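Purine nucleoside phosphorylase (Schistosoma mansoni, PDB 5TBV) probably catalyses the reversible phosphorolysis of purine nucleosides such as inosine and guanosine to free base and ribose 1-phosphate. Local coordinates at residues 116-121 / 240-245; 120-125 / 246-251. All blocks are in the same frame, centred on the assembly; numbering follows the deposited sequence.

Contact 1. Residues 116-121 / 240-245. With TBN ('2-(4-amino-pyrrolo[2,3-D]pyrimidin-7-yl)-5-hydroxymethyl-tetrahydro-furan-3,4-diol), chain B; SO4 (sulfate ion), chain C.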
loop_
_atom_site.group_PDB
_atom_site.type_symbol
_atom_site.label_atom_id
_atom_site.label_comp_id
_atom_site.label_asym_id
_atom_site.label_seq_id
_atom_site.Cartn_x
_atom_site.Cartn_y
_atom_site.Cartn_z
ATOM N N THR A 116 -9.824 9.381 -20.538
ATOM C CA THR A 116 -8.469 9.649 -21.012
ATOM C C THR A 116 -7.536 9.938 -19.834
ATOM O O THR A 116 -7.973 10.376 -18.761
ATOM C CB THR A 116 -8.416 10.826 -22.010
ATOM O OG1 THR A 116 -8.919 12.034 -21.408
ATOM C CG2 THR A 116 -9.241 10.525 -23.285
ATOM N N ASN A 117 -6.238 9.688 -20.042
ATOM C CA ASN A 117 -5.217 10.143 -19.096
ATOM C C ASN A 117 -3.869 10.301 -19.799
ATOM O O ASN A 117 -3.669 9.831 -20.928
ATOM C CB ASN A 117 -5.081 9.196 -17.882
ATOM C CG ASN A 117 -4.499 7.821 -18.247
ATOM O OD1 ASN A 117 -3.351 7.699 -18.673
ATOM N ND2 ASN A 117 -5.294 6.781 -18.059
ATOM N N LEU A 118 -2.950 11.005 -19.114
ATOM C CA LEU A 118 -1.534 11.094 -19.477
ATOM C C LEU A 118 -0.728 10.152 -18.583
ATOM O O LEU A 118 -0.956 10.100 -17.379
ATOM C CB LEU A 118 -1.002 12.525 -19.306
ATOM C CG LEU A 118 -1.242 13.591 -20.392
ATOM C CD1 LEU A 118 -0.313 13.368 -21.593
ATOM C CD2 LEU A 118 -2.682 13.608 -20.850
ATOM N N ALA A 119 0.248 9.452 -19.154
ATOM C CA ALA A 119 0.917 8.401 -18.395
ATOM C C ALA A 119 2.363 8.242 -18.854
ATOM O O ALA A 119 2.761 8.710 -19.924
ATOM C CB ALA A 119 0.183 7.065 -18.538
ATOM N N GLY A 120 3.153 7.545 -18.044
ATOM C CA GLY A 120 4.495 7.168 -18.463
ATOM C C GLY A 120 4.496 5.809 -19.160
ATOM O O GLY A 120 3.804 4.883 -18.730
ATOM N N GLY A 121 5.280 5.702 -20.226
ATOM C CA GLY A 121 5.423 4.414 -20.897
ATOM C C GLY A 121 6.447 3.561 -20.164
ATOM O O GLY A 121 7.509 4.051 -19.767
ATOM N N VAL A 240 -8.093 5.192 -22.397
ATOM C CA VAL A 240 -6.945 5.411 -23.283
ATOM C C VAL A 240 -5.902 6.269 -22.568
ATOM O O VAL A 240 -6.212 7.384 -22.127
ATOM C CB VAL A 240 -7.360 6.093 -24.599
ATOM C CG1 VAL A 240 -6.133 6.269 -25.521
ATOM C CG2 VAL A 240 -8.513 5.336 -25.297
ATOM N N SER A 241 -4.654 5.768 -22.494
ATOM C CA SER A 241 -3.496 6.560 -22.059
ATOM C C SER A 241 -2.804 7.266 -23.225
ATOM O O SER A 241 -2.504 6.640 -24.251
ATOM C CB SER A 241 -2.479 5.660 -21.344
ATOM O OG SER A 241 -2.968 5.224 -20.088
ATOM N N LEU A 242 -2.558 8.574 -23.081
ATOM C CA LEU A 242 -1.655 9.290 -23.984
ATOM C C LEU A 242 -0.278 9.288 -23.323
ATOM O O LEU A 242 -0.147 9.720 -22.179
ATOM C CB LEU A 242 -2.132 10.721 -24.254
ATOM C CG LEU A 242 -1.241 11.647 -25.086
ATOM C CD1 LEU A 242 -0.840 11.029 -26.413
ATOM C CD2 LEU A 242 -1.971 12.975 -25.328
ATOM N N ILE A 243 0.734 8.767 -24.019
ATOM C CA ILE A 243 2.055 8.595 -23.422
ATOM C C ILE A 243 2.774 9.941 -23.386
ATOM O O ILE A 243 2.978 10.576 -24.426
ATOM C CB ILE A 243 2.875 7.557 -24.201
ATOM C CG1 ILE A 243 2.181 6.194 -24.144
ATOM C CG2 ILE A 243 4.321 7.504 -23.663
ATOM C CD1 ILE A 243 1.742 5.781 -22.740
ATOM N N ALA A 244 3.170 10.377 -22.194
ATOM C CA ALA A 244 3.926 11.625 -22.070
ATOM C C ALA A 244 5.421 11.424 -22.263
ATOM O O ALA A 244 6.104 12.315 -22.780
ATOM C CB ALA A 244 3.687 12.272 -20.695
ATOM N N ASN A 245 5.943 10.270 -21.874
ATOM C CA ASN A 245 7.378 10.019 -21.872
ATOM C C ASN A 245 7.554 8.516 -21.724
ATOM O O ASN A 245 6.643 7.824 -21.261
ATOM C CB ASN A 245 8.050 10.760 -20.712
ATOM C CG ASN A 245 7.645 10.180 -19.342
ATOM O OD1 ASN A 245 6.493 10.308 -18.890
ATOM N ND2 ASN A 245 8.589 9.520 -18.689
HETATM O "O5'" TBN B . 2.298 14.953 -14.573
HETATM C "C5'" TBN B . 1.615 14.239 -13.566
HETATM C "C4'" TBN B . 0.143 14.025 -13.900
HETATM O "O4'" TBN B . 0.041 13.363 -15.120
HETATM C "C1'" TBN B . 0.044 11.984 -14.935
HETATM N N9 TBN B . 1.349 11.481 -15.388
HETATM C C8 TBN B . 1.935 11.995 -16.467
HETATM C C7 TBN B . 3.133 11.426 -16.739
HETATM C C5 TBN B . 3.282 10.475 -15.720
HETATM C C6 TBN B . 4.335 9.486 -15.360
HETATM N N1 TBN B . 4.134 8.735 -14.288
HETATM C C2 TBN B . 3.036 8.871 -13.570
HETATM N N3 TBN B . 2.054 9.714 -13.837
HETATM C C4 TBN B . 2.110 10.535 -14.871
HETATM N N6 TBN B . 5.472 9.355 -16.064
HETATM C "C2'" TBN B . -0.263 11.756 -13.465
HETATM O "O2'" TBN B . -1.315 10.884 -13.368
HETATM C "C3'" TBN B . -0.535 13.127 -12.886
HETATM O "O3'" TBN B . -1.906 13.425 -12.724
HETATM S S SO4 C . -4.070 12.532 -15.356
HETATM O O1 SO4 C . -2.970 13.331 -14.701
HETATM O O2 SO4 C . -3.888 11.119 -14.988
HETATM O O3 SO4 C . -4.115 12.579 -16.820
HETATM O O4 SO4 C . -5.357 12.980 -14.833
#
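Asn117 and Ser241 lie side by side in adjacent parallel strands, segments 116-121 and 240-245, of the mixed sheet of the phosphorylase superfamily fold; the strand axes approach to 4.5 Å and twist by 43°. Asn117 and Ala119 each use both backbone N and O on the partner strand: Asn117 N to Val240 O (3.1 Å), Leu242 N to Asn117 O, Ala119 N to Leu242 O and Ala244 N to Ala119 O. The next bond slips by one residue, because Gly121 N donates to Asn245 O (2.7 Å) rather than to Ala244 O; this extra residue, with the helical backbone angles of Ala244 (phi/psi -86/-32°), is consistent with a beta bulge, and Ala244 O instead accepts from Ser128 OG.

On the face of Asn117 and Ala119, the amide of Asn117, with CG between its backbone N and carbonyl carbon, receives Ser241 OG on OD1 (2.9 Å), the hydroxyl tilted from the carbonyl plane. On the other face Leu118 and Leu242 run side by side, Leu118 CD1 lying 4.0 Å from Leu242 CG.

Both ligands lie against segment 116-121. Leu118 N points almost straight at sulfate O3 (3.0 Å), consistent with an ion occupying the phosphate site. The nucleoside analogue TBN passes close to Leu118 O and Gly120 CA, and its amino N6 donates to Asn245 OD1 (3.2 Å), while Asn245 ND2 is held by Asp250.

Contact 2. Residues 120-125 / 246-251. With TBN ('2-(4-amino-pyrrolo[2,3-D]pyrimidin-7-yl)-5-hydroxymethyl-tetrahydro-furan-3,4-diol), chain B.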
loop_
_atom_site.group_PDB
_atom_site.type_symbol
_atom_site.label_atom_id
_atom_site.label_comp_id
_atom_site.label_asym_id
_atom_site.label_seq_id
_atom_site.Cartn_x
_atom_site.Cartn_y
_atom_site.Cartn_z
ATOM N N GLY A 120 3.153 7.545 -18.044
ATOM C CA GLY A 120 4.495 7.168 -18.463
ATOM C C GLY A 120 4.496 5.809 -19.160
ATOM O O GLY A 120 3.804 4.883 -18.730
ATOM N N GLY A 121 5.280 5.702 -20.226
ATOM C CA GLY A 121 5.423 4.414 -20.897
ATOM C C GLY A 121 6.447 3.561 -20.164
ATOM O O GLY A 121 7.509 4.051 -19.767
ATOM N N ILE A 122 6.122 2.282 -19.970
ATOM C CA ILE A 122 7.045 1.306 -19.380
ATOM C C ILE A 122 7.580 0.361 -20.438
ATOM O O ILE A 122 8.793 0.189 -20.581
ATOM C CB ILE A 122 6.365 0.522 -18.227
ATOM C CG1 ILE A 122 5.884 1.451 -17.100
ATOM C CG2 ILE A 122 7.312 -0.535 -17.688
ATOM C CD1 ILE A 122 7.016 2.244 -16.353
ATOM N N ASN A 123 6.673 -0.268 -21.191
ATOM C CA ASN A 123 7.046 -1.023 -22.374
ATOM C C ASN A 123 8.016 -0.214 -23.236
ATOM O O ASN A 123 7.756 0.956 -23.543
ATOM C CB ASN A 123 5.774 -1.358 -23.157
ATOM C CG ASN A 123 6.013 -2.329 -24.273
ATOM O OD1 ASN A 123 6.754 -2.052 -25.217
ATOM N ND2 ASN A 123 5.373 -3.482 -24.183
ATOM N N ARG A 124 9.150 -0.837 -23.613
ATOM C CA ARG A 124 10.209 -0.111 -24.309
ATOM C C ARG A 124 9.762 0.407 -25.675
ATOM O O ARG A 124 10.384 1.329 -26.222
ATOM C CB ARG A 124 11.444 -1.003 -24.484
ATOM C CG ARG A 124 12.187 -1.335 -23.202
ATOM C CD ARG A 124 13.544 -2.003 -23.486
ATOM N NE ARG A 124 14.477 -1.002 -24.002
ATOM C CZ ARG A 124 15.385 -0.369 -23.260
ATOM N NH1 ARG A 124 15.505 -0.652 -21.967
ATOM N NH2 ARG A 124 16.170 0.552 -23.812
ATOM N N LYS A 125 8.689 -0.146 -26.233
ATOM C CA LYS A 125 8.283 0.260 -27.574
ATOM C C LYS A 125 7.630 1.645 -27.579
ATOM O O LYS A 125 7.687 2.346 -28.595
ATOM C CB LYS A 125 7.351 -0.809 -28.156
ATOM C CG LYS A 125 6.811 -0.518 -29.541
ATOM C CD LYS A 125 6.908 -1.737 -30.468
ATOM C CE LYS A 125 6.192 -2.964 -29.910
ATOM N NZ LYS A 125 7.044 -3.763 -28.988
ATOM N N ASN A 246 8.724 8.005 -22.101
ATOM C CA ASN A 246 9.059 6.629 -21.750
ATOM C C ASN A 246 9.965 6.664 -20.525
ATOM O O ASN A 246 11.102 7.129 -20.607
ATOM C CB ASN A 246 9.733 5.877 -22.898
ATOM C CG ASN A 246 9.825 4.383 -22.599
ATOM O OD1 ASN A 246 10.617 3.949 -21.750
ATOM N ND2 ASN A 246 8.972 3.602 -23.242
ATOM N N SER A 247 9.466 6.156 -19.394
ATOM C CA SER A 247 10.230 6.247 -18.147
ATOM C C SER A 247 11.491 5.389 -18.170
ATOM O O SER A 247 12.485 5.749 -17.525
ATOM C CB SER A 247 9.366 5.836 -16.949
ATOM O OG SER A 247 8.113 6.502 -16.953
ATOM N N ILE A 248 11.472 4.251 -18.876
ATOM C CA ILE A 248 12.642 3.371 -18.887
ATOM C C ILE A 248 13.771 4.009 -19.678
ATOM O O ILE A 248 14.920 4.093 -19.216
ATOM C CB ILE A 248 12.273 1.982 -19.453
ATOM C CG1 ILE A 248 11.305 1.241 -18.525
ATOM C CG2 ILE A 248 13.521 1.136 -19.750
ATOM C CD1 ILE A 248 11.930 0.741 -17.246
ATOM N N LEU A 249 13.471 4.479 -20.885
ATOM C CA LEU A 249 14.551 5.072 -21.663
ATOM C C LEU A 249 14.989 6.403 -21.069
ATOM O O LEU A 249 16.179 6.723 -21.114
ATOM C CB LEU A 249 14.156 5.221 -23.141
ATOM C CG LEU A 249 14.285 3.920 -23.959
ATOM C CD1 LEU A 249 13.122 2.955 -23.661
ATOM C CD2 LEU A 249 14.391 4.196 -25.457
ATOM N N ASP A 250 14.057 7.176 -20.494
ATOM C CA ASP A 250 14.444 8.422 -19.824
ATOM C C ASP A 250 15.476 8.179 -18.726
ATOM O O ASP A 250 16.472 8.906 -18.620
ATOM C CB ASP A 250 13.212 9.105 -19.235
ATOM C CG ASP A 250 12.406 9.870 -20.271
ATOM O OD1 ASP A 250 12.841 9.928 -21.450
ATOM O OD2 ASP A 250 11.350 10.427 -19.892
ATOM N N ALA A 251 15.237 7.175 -17.877
ATOM C CA ALA A 251 16.163 6.888 -16.787
ATOM C C ALA A 251 17.544 6.508 -17.312
ATOM O O ALA A 251 18.566 6.881 -16.721
ATOM C CB ALA A 251 15.595 5.775 -15.911
HETATM O "O5'" TBN B . 2.298 14.953 -14.573
HETATM C "C5'" TBN B . 1.615 14.239 -13.566
HETATM C "C4'" TBN B . 0.143 14.025 -13.900
HETATM O "O4'" TBN B . 0.041 13.363 -15.120
HETATM C "C1'" TBN B . 0.044 11.984 -14.935
HETATM N N9 TBN B . 1.349 11.481 -15.388
HETATM C C8 TBN B . 1.935 11.995 -16.467
HETATM C C7 TBN B . 3.133 11.426 -16.739
HETATM C C5 TBN B . 3.282 10.475 -15.720
HETATM C C6 TBN B . 4.335 9.486 -15.360
HETATM N N1 TBN B . 4.134 8.735 -14.288
HETATM C C2 TBN B . 3.036 8.871 -13.570
HETATM N N3 TBN B . 2.054 9.714 -13.837
HETATM C C4 TBN B . 2.110 10.535 -14.871
HETATM N N6 TBN B . 5.472 9.355 -16.064
HETATM C "C2'" TBN B . -0.263 11.756 -13.465
HETATM O "O2'" TBN B . -1.315 10.884 -13.368
HETATM C "C3'" TBN B . -0.535 13.127 -12.886
HETATM O "O3'" TBN B . -1.906 13.425 -12.724
#
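Gly121 O accepts from Ser247 N (2.9 Å) in the carbonyl plane, so the end of strand 112-121 binds the first turn of helix 247-252. Ser247 OG lies 4.0 Å from TBN N6, so the start of this helix borders the base site. Asn246 works with both ends of its amide. ND2 reaches across to Asn123 O (2.9 Å), which lies in the amide plane although ND2 stands tilted from the carbonyl plane of Asn123; Leu126 O is a second acceptor. Asn246 is also the N-cap residue of the helix: its OD1 accepts from Leu249 N (3.0 Å) and, weakly, from Ile248 N. The extended first torsion (chi1 -169°, CG opposite the backbone N) places the amide between turn and helix.

Van der Waals contacts of aliphatic carbon with polar groups widen the joint: Ile248 CG1 comes 3.4 Å from Ile122 O, and Ile248 CG2 meets Arg124 NH1 at 3.5 Å. The apolar pair is Ile122 CG2 with Ile248 CG1 (4.4 Å). Leu249 CD1 lies 3.8 Å above one face of the Arg124 guanidinium, displaced toward its rim.

Second-shell bonds position these groups. Asn123 OD1 accepts from Lys125 N in an Asx turn, while Glu252 holds Arg124 NH1 by a salt bridge. Asp217, just before strand 218-220, bonds Asn123 ND2, and helix 205-214 packs on Ile122 through Leu212 and on Ser247 and Ile248 through Ser208.

Overall arrangement
Both contacts join the same two parts of the chain, contact 2 continuing from contact 1 where strand 112-121 ends and strand 236-246 passes into helix 247-252; they share Gly120 and Gly121. Contact 1 is wholly buried, its centre about 11 Å from that of the chain, and depends on a ladder of backbone bonds. Contact 2 has its centre about 21 Å from the chain centre and is partly open; there a single backbone bond across the segments is left, and side-chain amide bonds, a helix cap and an arginine resting on aliphatic groups take over. The helix of contact 2 would steady the asparagine that meets the nucleoside analogue in contact 1.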